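Local coordinates for insecticyanin-A (Manduca sexta, PDB 1Z24), which binds the bile pigment biliverdin IX gamma, whose blue, mixed with lipoprotein-bound carotenes, gives hornworms their green camouflage colour, at residues Pro14-Trp27 with Trp104-Asn116. Sequence-based numbering, arbitrary orientation.
Sequences PVNDFDLSAFAGAW and WVLATDYKNYAIN
Val-15 N donates to Val-105 O at 2.6 Å and nearly straight (177°), the one backbone-to-backbone hydrogen bond between residues 14-27 and 104-116. This is a lipocalin arrangement: the N-terminal segment and its short helix 20-23 close one end of the barrel and lead into strand 25-32, whose Gly-25 and Trp-27 belong to the family's Gly-X-Trp signature. The segment packs on the hairpin of strands 97-108 and 113-122. Val-15 and Val-105 lie side by side, Val-15 CG1 3.8 Å from Val-105 CB. The Tyr-110 ring runs beside the helix start, and its OH accepts from Asp-19 N at 2.9 Å. Ala-22 CB touches Tyr-110 CD1 at 3.7 Å. Asp-19, the N-cap, accepts from Ala-22 N through OD2. Trp-27 NE1 lies over the centre of one Phe-23 ring face, Phe-18 CZ toward the rim of the other. With CG anti to the backbone N (chi1 -167°), Phe-23 meets the hairpin edge-on, CE1 3.8 Å from Ala-114 CB. Asn-116, beside the biliverdin, has OD1 hydrogen-bonded to Tyr-88 OH. Trp-27 NE1 donates to Phe-23 O at 2.9 Å, while Ala-114 CB makes a CH-pi contact over the six-membered ring of Trp-27, 4.2 Å from the centroid.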
ATOM      1  N   PRO A  14       6.123  -0.395 -12.293  1.00 29.79           N
ATOM      2  CA  PRO A  14       5.566  -0.110 -13.585  1.00 21.56           C
ATOM      3  C   PRO A  14       5.826  -1.219 -14.580  1.00 34.13           C
ATOM      4  O   PRO A  14       6.473  -2.196 -14.266  1.00 24.96           O
ATOM      5  CB  PRO A  14       6.220   1.170 -14.031  1.00 29.52           C
ATOM      6  CG  PRO A  14       7.472   1.344 -13.182  1.00 23.46           C
ATOM      7  CD  PRO A  14       7.356   0.325 -12.082  1.00 21.58           C
ATOM      8  N   VAL A  15       5.294  -1.055 -15.776  1.00 20.82           N
ATOM      9  CA  VAL A  15       5.443  -2.038 -16.813  1.00 26.09           C
ATOM     10  C   VAL A  15       6.894  -2.383 -17.172  1.00 25.16           C
ATOM     11  O   VAL A  15       7.781  -1.528 -17.200  1.00 28.32           O
ATOM     12  CB  VAL A  15       4.623  -1.582 -18.034  1.00 41.36           C
ATOM     13  CG1 VAL A  15       5.274  -0.354 -18.641  1.00 21.55           C
ATOM     14  CG2 VAL A  15       4.592  -2.681 -19.112  1.00 29.18           C
ATOM     15  N   ASN A  16       7.118  -3.656 -17.462  1.00 21.51           N
ATOM     16  CA  ASN A  16       8.433  -4.133 -17.850  1.00 22.89           C
ATOM     17  C   ASN A  16       8.691  -4.089 -19.376  1.00 32.22           C
ATOM     18  O   ASN A  16       7.777  -4.155 -20.228  1.00 29.08           O
ATOM     19  CB  ASN A  16       8.570  -5.622 -17.454  1.00 17.88           C
ATOM     20  CG  ASN A  16       8.849  -5.738 -16.005  1.00 31.34           C
ATOM     21  OD1 ASN A  16       8.180  -6.414 -15.261  1.00 27.10           O
ATOM     22  ND2 ASN A  16       9.868  -5.069 -15.591  1.00 19.92           N
ATOM     23  N   ASP A  17       9.959  -4.014 -19.741  1.00 27.93           N
ATOM     24  CA  ASP A  17      10.280  -4.017 -21.156  1.00 15.53           C
ATOM     25  C   ASP A  17       9.646  -2.903 -21.908  1.00 34.62           C
ATOM     26  O   ASP A  17       9.184  -3.084 -23.015  1.00 25.03           O
ATOM     27  CB  ASP A  17       9.805  -5.323 -21.774  1.00 28.63           C
ATOM     28  CG  ASP A  17      11.027  -6.144 -22.132  1.00 42.49           C
ATOM     29  OD1 ASP A  17      11.130  -7.347 -21.902  1.00 51.30           O
ATOM     30  OD2 ASP A  17      11.981  -5.411 -22.693  1.00 51.04           O
ATOM     31  N   PHE A  18       9.642  -1.747 -21.290  1.00 29.69           N
ATOM     32  CA  PHE A  18       9.048  -0.624 -21.931  1.00 25.20           C
ATOM     33  C   PHE A  18       9.709  -0.265 -23.255  1.00 33.38           C
ATOM     34  O   PHE A  18      10.931  -0.189 -23.330  1.00 33.11           O
ATOM     35  CB  PHE A  18       9.231   0.545 -21.001  1.00 23.51           C
ATOM     36  CG  PHE A  18       8.437   1.764 -21.479  1.00 22.88           C
ATOM     37  CD1 PHE A  18       9.000   3.020 -21.713  1.00 34.02           C
ATOM     38  CD2 PHE A  18       7.068   1.650 -21.678  1.00 28.91           C
ATOM     39  CE1 PHE A  18       8.261   4.144 -22.118  1.00 27.69           C
ATOM     40  CE2 PHE A  18       6.310   2.744 -22.101  1.00 32.10           C
ATOM     41  CZ  PHE A  18       6.887   4.006 -22.299  1.00 23.99           C
ATOM     42  N   ASP A  19       8.867  -0.015 -24.277  1.00 31.96           N
ATOM     43  CA  ASP A  19       9.280   0.369 -25.618  1.00 27.35           C
ATOM     44  C   ASP A  19       8.801   1.787 -25.992  1.00 37.13           C
ATOM     45  O   ASP A  19       7.657   2.034 -26.430  1.00 30.58           O
ATOM     46  CB  ASP A  19       8.758  -0.625 -26.704  1.00 37.81           C
ATOM     47  CG  ASP A  19       9.362  -0.455 -28.119  1.00 70.22           C
ATOM     48  OD1 ASP A  19       9.512  -1.391 -28.890  1.00 72.09           O
ATOM     49  OD2 ASP A  19       9.699   0.787 -28.459  1.00 41.13           O
ATOM     50  N   LEU A  20       9.697   2.727 -25.841  1.00 27.39           N
ATOM     51  CA  LEU A  20       9.329   4.092 -26.168  1.00 30.01           C
ATOM     52  C   LEU A  20       8.921   4.354 -27.602  1.00 38.63           C
ATOM     53  O   LEU A  20       8.031   5.163 -27.875  1.00 30.88           O
ATOM     54  CB  LEU A  20      10.381   5.094 -25.696  1.00 32.07           C
ATOM     55  CG  LEU A  20      10.027   6.572 -25.884  1.00 29.32           C
ATOM     56  CD1 LEU A  20       8.753   6.989 -25.162  1.00 31.78           C
ATOM     57  CD2 LEU A  20      11.225   7.467 -25.543  1.00 27.02           C
ATOM     58  N   SER A  21       9.561   3.698 -28.544  1.00 28.50           N
ATOM     59  CA  SER A  21       9.158   4.003 -29.877  1.00 28.05           C
ATOM     60  C   SER A  21       7.803   3.462 -30.164  1.00 30.86           C
ATOM     61  O   SER A  21       7.059   4.011 -30.968  1.00 36.23           O
ATOM     62  CB  SER A  21      10.134   3.571 -30.943  1.00 40.81           C
ATOM     63  OG  SER A  21       9.826   2.256 -31.321  1.00 68.60           O
ATOM     64  N   ALA A  22       7.485   2.362 -29.511  1.00 29.84           N
ATOM     65  CA  ALA A  22       6.192   1.785 -29.748  1.00 30.67           C
ATOM     66  C   ALA A  22       5.160   2.636 -29.021  1.00 31.00           C
ATOM     67  O   ALA A  22       4.000   2.763 -29.401  1.00 28.59           O
ATOM     68  CB  ALA A  22       6.234   0.377 -29.164  1.00 35.91           C
ATOM     69  N   PHE A  23       5.591   3.258 -27.948  1.00 29.99           N
ATOM     70  CA  PHE A  23       4.663   4.059 -27.196  1.00 23.77           C
ATOM     71  C   PHE A  23       4.316   5.390 -27.799  1.00 31.26           C
ATOM     72  O   PHE A  23       3.276   5.960 -27.515  1.00 27.25           O
ATOM     73  CB  PHE A  23       5.281   4.211 -25.815  1.00 29.47           C
ATOM     74  CG  PHE A  23       4.369   4.761 -24.752  1.00 32.55           C
ATOM     75  CD1 PHE A  23       3.369   3.949 -24.212  1.00 29.29           C
ATOM     76  CD2 PHE A  23       4.532   6.063 -24.266  1.00 26.66           C
ATOM     77  CE1 PHE A  23       2.512   4.422 -23.210  1.00 28.59           C
ATOM     78  CE2 PHE A  23       3.676   6.561 -23.275  1.00 26.71           C
ATOM     79  CZ  PHE A  23       2.679   5.732 -22.738  1.00 34.13           C
ATOM     80  N   ALA A  24       5.215   5.878 -28.601  1.00 33.68           N
ATOM     81  CA  ALA A  24       5.019   7.138 -29.251  1.00 35.35           C
ATOM     82  C   ALA A  24       3.671   7.222 -29.985  1.00 26.58           C
ATOM     83  O   ALA A  24       3.101   6.247 -30.484  1.00 32.57           O
ATOM     84  CB  ALA A  24       6.263   7.473 -30.109  1.00 29.52           C
ATOM     85  N   GLY A  25       3.115   8.419 -30.033  1.00 33.58           N
ATOM     86  CA  GLY A  25       1.837   8.634 -30.681  1.00 20.62           C
ATOM     87  C   GLY A  25       0.951   9.630 -29.947  1.00 26.67           C
ATOM     88  O   GLY A  25       1.359  10.311 -29.036  1.00 32.40           O
ATOM     89  N   ALA A  26      -0.291   9.721 -30.358  1.00 24.65           N
ATOM     90  CA  ALA A  26      -1.244  10.633 -29.753  1.00 23.76           C
ATOM     91  C   ALA A  26      -2.181   9.892 -28.804  1.00 33.31           C
ATOM     92  O   ALA A  26      -3.020   9.041 -29.160  1.00 31.05           O
ATOM     93  CB  ALA A  26      -2.012  11.269 -30.890  1.00 23.91           C
ATOM     94  N   TRP A  27      -2.043  10.212 -27.549  1.00 31.88           N
ATOM     95  CA  TRP A  27      -2.883   9.522 -26.586  1.00 22.30           C
ATOM     96  C   TRP A  27      -4.014  10.383 -26.099  1.00 30.35           C
ATOM     97  O   TRP A  27      -3.774  11.507 -25.651  1.00 32.71           O
ATOM     98  CB  TRP A  27      -1.997   9.135 -25.360  1.00 18.76           C
ATOM     99  CG  TRP A  27      -0.996   8.055 -25.632  1.00 21.71           C
ATOM    100  CD1 TRP A  27       0.349   8.211 -25.886  1.00 22.88           C
ATOM    101  CD2 TRP A  27      -1.290   6.624 -25.687  1.00 24.25           C
ATOM    102  NE1 TRP A  27       0.901   6.964 -26.094  1.00 22.77           N
ATOM    103  CE2 TRP A  27      -0.050   5.965 -25.952  1.00 32.81           C
ATOM    104  CE3 TRP A  27      -2.454   5.851 -25.541  1.00 23.74           C
ATOM    105  CZ2 TRP A  27       0.059   4.567 -26.081  1.00 21.62           C
ATOM    106  CZ3 TRP A  27      -2.312   4.452 -25.719  1.00 20.86           C
ATOM    107  CH2 TRP A  27      -1.094   3.844 -26.003  1.00 30.52           C
ATOM    108  N   TRP A 104       4.137   7.088 -14.375  1.00 21.50           N
ATOM    109  CA  TRP A 104       4.548   5.721 -14.327  1.00 17.59           C
ATOM    110  C   TRP A 104       3.539   4.948 -15.187  1.00 32.18           C
ATOM    111  O   TRP A 104       2.339   5.114 -15.038  1.00 27.66           O
ATOM    112  CB  TRP A 104       4.387   5.113 -12.887  1.00 17.06           C
ATOM    113  CG  TRP A 104       5.355   5.716 -11.924  1.00 26.83           C
ATOM    114  CD1 TRP A 104       5.678   7.042 -11.866  1.00 20.85           C
ATOM    115  CD2 TRP A 104       6.091   5.069 -10.887  1.00 21.55           C
ATOM    116  NE1 TRP A 104       6.591   7.264 -10.869  1.00 25.75           N
ATOM    117  CE2 TRP A 104       6.839   6.056 -10.219  1.00 33.13           C
ATOM    118  CE3 TRP A 104       6.134   3.773 -10.409  1.00 20.29           C
ATOM    119  CZ2 TRP A 104       7.651   5.754  -9.099  1.00 22.25           C
ATOM    120  CZ3 TRP A 104       6.945   3.447  -9.344  1.00 23.20           C
ATOM    121  CH2 TRP A 104       7.673   4.438  -8.677  1.00 27.29           C
ATOM    122  N   VAL A 105       4.012   4.095 -16.078  1.00 25.11           N
ATOM    123  CA  VAL A 105       3.129   3.306 -16.926  1.00 29.01           C
ATOM    124  C   VAL A 105       2.937   1.954 -16.281  1.00 24.26           C
ATOM    125  O   VAL A 105       3.854   1.118 -16.241  1.00 29.25           O
ATOM    126  CB  VAL A 105       3.711   3.101 -18.359  1.00 19.89           C
ATOM    127  CG1 VAL A 105       2.672   2.415 -19.320  1.00 19.82           C
ATOM    128  CG2 VAL A 105       3.954   4.517 -18.879  1.00 28.17           C
ATOM    129  N   LEU A 106       1.734   1.746 -15.753  1.00 15.81           N
ATOM    130  CA  LEU A 106       1.438   0.474 -15.109  1.00 24.65           C
ATOM    131  C   LEU A 106       1.256  -0.661 -16.111  1.00 40.37           C
ATOM    132  O   LEU A 106       1.632  -1.806 -15.881  1.00 25.32           O
ATOM    133  CB  LEU A 106       0.104   0.583 -14.352  1.00 26.84           C
ATOM    134  CG  LEU A 106       0.093   1.618 -13.251  1.00 42.87           C
ATOM    135  CD1 LEU A 106      -1.062   1.381 -12.274  1.00 23.74           C
ATOM    136  CD2 LEU A 106       1.453   1.613 -12.580  1.00 28.89           C
ATOM    137  N   ALA A 107       0.645  -0.343 -17.232  1.00 24.36           N
ATOM    138  CA  ALA A 107       0.395  -1.334 -18.284  1.00 18.91           C
ATOM    139  C   ALA A 107      -0.037  -0.700 -19.613  1.00 24.37           C
ATOM    140  O   ALA A 107      -0.661   0.352 -19.663  1.00 26.47           O
ATOM    141  CB  ALA A 107      -0.860  -2.093 -17.888  1.00 23.29           C
ATOM    142  N   THR A 108       0.307  -1.370 -20.700  1.00 28.19           N
ATOM    143  CA  THR A 108      -0.048  -0.911 -22.010  1.00 22.27           C
ATOM    144  C   THR A 108       0.213  -1.975 -23.067  1.00 31.82           C
ATOM    145  O   THR A 108       1.116  -2.825 -22.955  1.00 29.96           O
ATOM    146  CB  THR A 108       0.881   0.246 -22.376  1.00 26.82           C
ATOM    147  OG1 THR A 108       0.426   0.781 -23.612  1.00 26.97           O
ATOM    148  CG2 THR A 108       2.362  -0.191 -22.558  1.00 21.11           C
ATOM    149  N   ASP A 109      -0.578  -1.900 -24.122  1.00 24.08           N
ATOM    150  CA  ASP A 109      -0.396  -2.813 -25.259  1.00 35.27           C
ATOM    151  C   ASP A 109       0.207  -2.032 -26.430  1.00 35.38           C
ATOM    152  O   ASP A 109       0.292  -2.516 -27.532  1.00 31.41           O
ATOM    153  CB  ASP A 109      -1.576  -3.531 -25.823  1.00 27.09           C
ATOM    154  CG  ASP A 109      -2.598  -2.582 -26.321  1.00 29.10           C
ATOM    155  OD1 ASP A 109      -2.529  -1.354 -26.257  1.00 33.45           O
ATOM    156  OD2 ASP A 109      -3.551  -3.242 -26.828  1.00 33.29           O
ATOM    157  N   TYR A 110       0.612  -0.785 -26.163  1.00 25.05           N
ATOM    158  CA  TYR A 110       1.231   0.143 -27.108  1.00 26.60           C
ATOM    159  C   TYR A 110       0.370   0.633 -28.281  1.00 33.82           C
ATOM    160  O   TYR A 110       0.420   1.809 -28.630  1.00 35.16           O
ATOM    161  CB  TYR A 110       2.564  -0.364 -27.638  1.00 23.53           C
ATOM    162  CG  TYR A 110       3.556  -0.691 -26.564  1.00 38.11           C
ATOM    163  CD1 TYR A 110       4.278   0.376 -26.031  1.00 28.40           C
ATOM    164  CD2 TYR A 110       3.785  -1.994 -26.090  1.00 36.38           C
ATOM    165  CE1 TYR A 110       5.246   0.168 -25.048  1.00 31.90           C
ATOM    166  CE2 TYR A 110       4.733  -2.215 -25.085  1.00 36.42           C
ATOM    167  CZ  TYR A 110       5.454  -1.128 -24.573  1.00 34.91           C
ATOM    168  OH  TYR A 110       6.362  -1.330 -23.578  1.00 25.68           O
ATOM    169  N   LYS A 111      -0.414  -0.251 -28.898  1.00 40.21           N
ATOM    170  CA  LYS A 111      -1.253   0.150 -30.024  1.00 30.87           C
ATOM    171  C   LYS A 111      -2.598   0.677 -29.612  1.00 26.66           C
ATOM    172  O   LYS A 111      -3.206   1.394 -30.382  1.00 32.52           O
ATOM    173  CB  LYS A 111      -1.708  -1.034 -30.838  1.00 33.70           C
ATOM    174  CG  LYS A 111      -0.559  -1.918 -31.121  1.00 39.43           C
ATOM    175  CD  LYS A 111       0.238  -1.375 -32.291  1.00 64.48           C
ATOM    176  CE  LYS A 111       1.283  -2.364 -32.802  1.00100.00           C
ATOM    177  NZ  LYS A 111       2.634  -2.182 -32.212  1.00100.00           N
ATOM    178  N   ASN A 112      -3.117   0.326 -28.441  1.00 24.33           N
ATOM    179  CA  ASN A 112      -4.451   0.856 -28.147  1.00 22.36           C
ATOM    180  C   ASN A 112      -4.687   1.538 -26.806  1.00 33.88           C
ATOM    181  O   ASN A 112      -5.476   2.468 -26.731  1.00 27.49           O
ATOM    182  CB  ASN A 112      -5.396  -0.344 -27.957  1.00 30.86           C
ATOM    183  CG  ASN A 112      -5.351  -1.154 -29.184  1.00 50.45           C
ATOM    184  OD1 ASN A 112      -5.686  -0.671 -30.238  1.00 32.11           O
ATOM    185  ND2 ASN A 112      -4.844  -2.341 -29.075  1.00 31.44           N
ATOM    186  N   TYR A 113      -4.072   1.047 -25.737  1.00 27.12           N
ATOM    187  CA  TYR A 113      -4.316   1.659 -24.441  1.00 30.80           C
ATOM    188  C   TYR A 113      -3.069   1.671 -23.582  1.00 27.68           C
ATOM    189  O   TYR A 113      -2.097   0.910 -23.789  1.00 26.79           O
ATOM    190  CB  TYR A 113      -5.425   0.844 -23.664  1.00 19.96           C
ATOM    191  CG  TYR A 113      -4.818  -0.412 -23.061  1.00 36.03           C
ATOM    192  CD1 TYR A 113      -4.241  -0.428 -21.780  1.00 28.43           C
ATOM    193  CD2 TYR A 113      -4.792  -1.596 -23.806  1.00 24.93           C
ATOM    194  CE1 TYR A 113      -3.611  -1.573 -21.283  1.00 33.02           C
ATOM    195  CE2 TYR A 113      -4.189  -2.761 -23.327  1.00 32.38           C
ATOM    196  CZ  TYR A 113      -3.593  -2.732 -22.063  1.00 35.72           C
ATOM    197  OH  TYR A 113      -3.007  -3.856 -21.600  1.00 34.72           O
ATOM    198  N   ALA A 114      -3.148   2.543 -22.594  1.00 26.03           N
ATOM    199  CA  ALA A 114      -2.116   2.692 -21.598  1.00 26.46           C
ATOM    200  C   ALA A 114      -2.770   3.084 -20.293  1.00 25.25           C
ATOM    201  O   ALA A 114      -3.743   3.833 -20.293  1.00 24.56           O
ATOM    202  CB  ALA A 114      -1.008   3.718 -21.876  1.00 17.93           C
ATOM    203  N   ILE A 115      -2.230   2.578 -19.179  1.00 27.80           N
ATOM    204  CA  ILE A 115      -2.697   2.914 -17.833  1.00 20.37           C
ATOM    205  C   ILE A 115      -1.492   3.544 -17.137  1.00 21.27           C
ATOM    206  O   ILE A 115      -0.492   2.858 -16.834  1.00 27.83           O
ATOM    207  CB  ILE A 115      -3.318   1.777 -17.042  1.00 28.36           C
ATOM    208  CG1 ILE A 115      -4.483   1.202 -17.834  1.00 27.33           C
ATOM    209  CG2 ILE A 115      -3.846   2.256 -15.707  1.00 22.76           C
ATOM    210  CD1 ILE A 115      -4.852  -0.165 -17.265  1.00 45.51           C
ATOM    211  N   ASN A 116      -1.588   4.871 -16.927  1.00 19.59           N
ATOM    212  CA  ASN A 116      -0.541   5.698 -16.299  1.00 19.76           C
ATOM    213  C   ASN A 116      -0.913   6.107 -14.891  1.00 30.13           C
ATOM    214  O   ASN A 116      -2.091   6.220 -14.567  1.00 22.08           O
ATOM    215  CB  ASN A 116      -0.233   6.940 -17.167  1.00 25.73           C
ATOM    216  CG  ASN A 116       0.636   6.592 -18.362  1.00 21.58           C
ATOM    217  OD1 ASN A 116       1.252   7.448 -18.969  1.00 35.17           O
ATOM    218  ND2 ASN A 116       0.681   5.379 -18.682  1.00 24.48           N
TER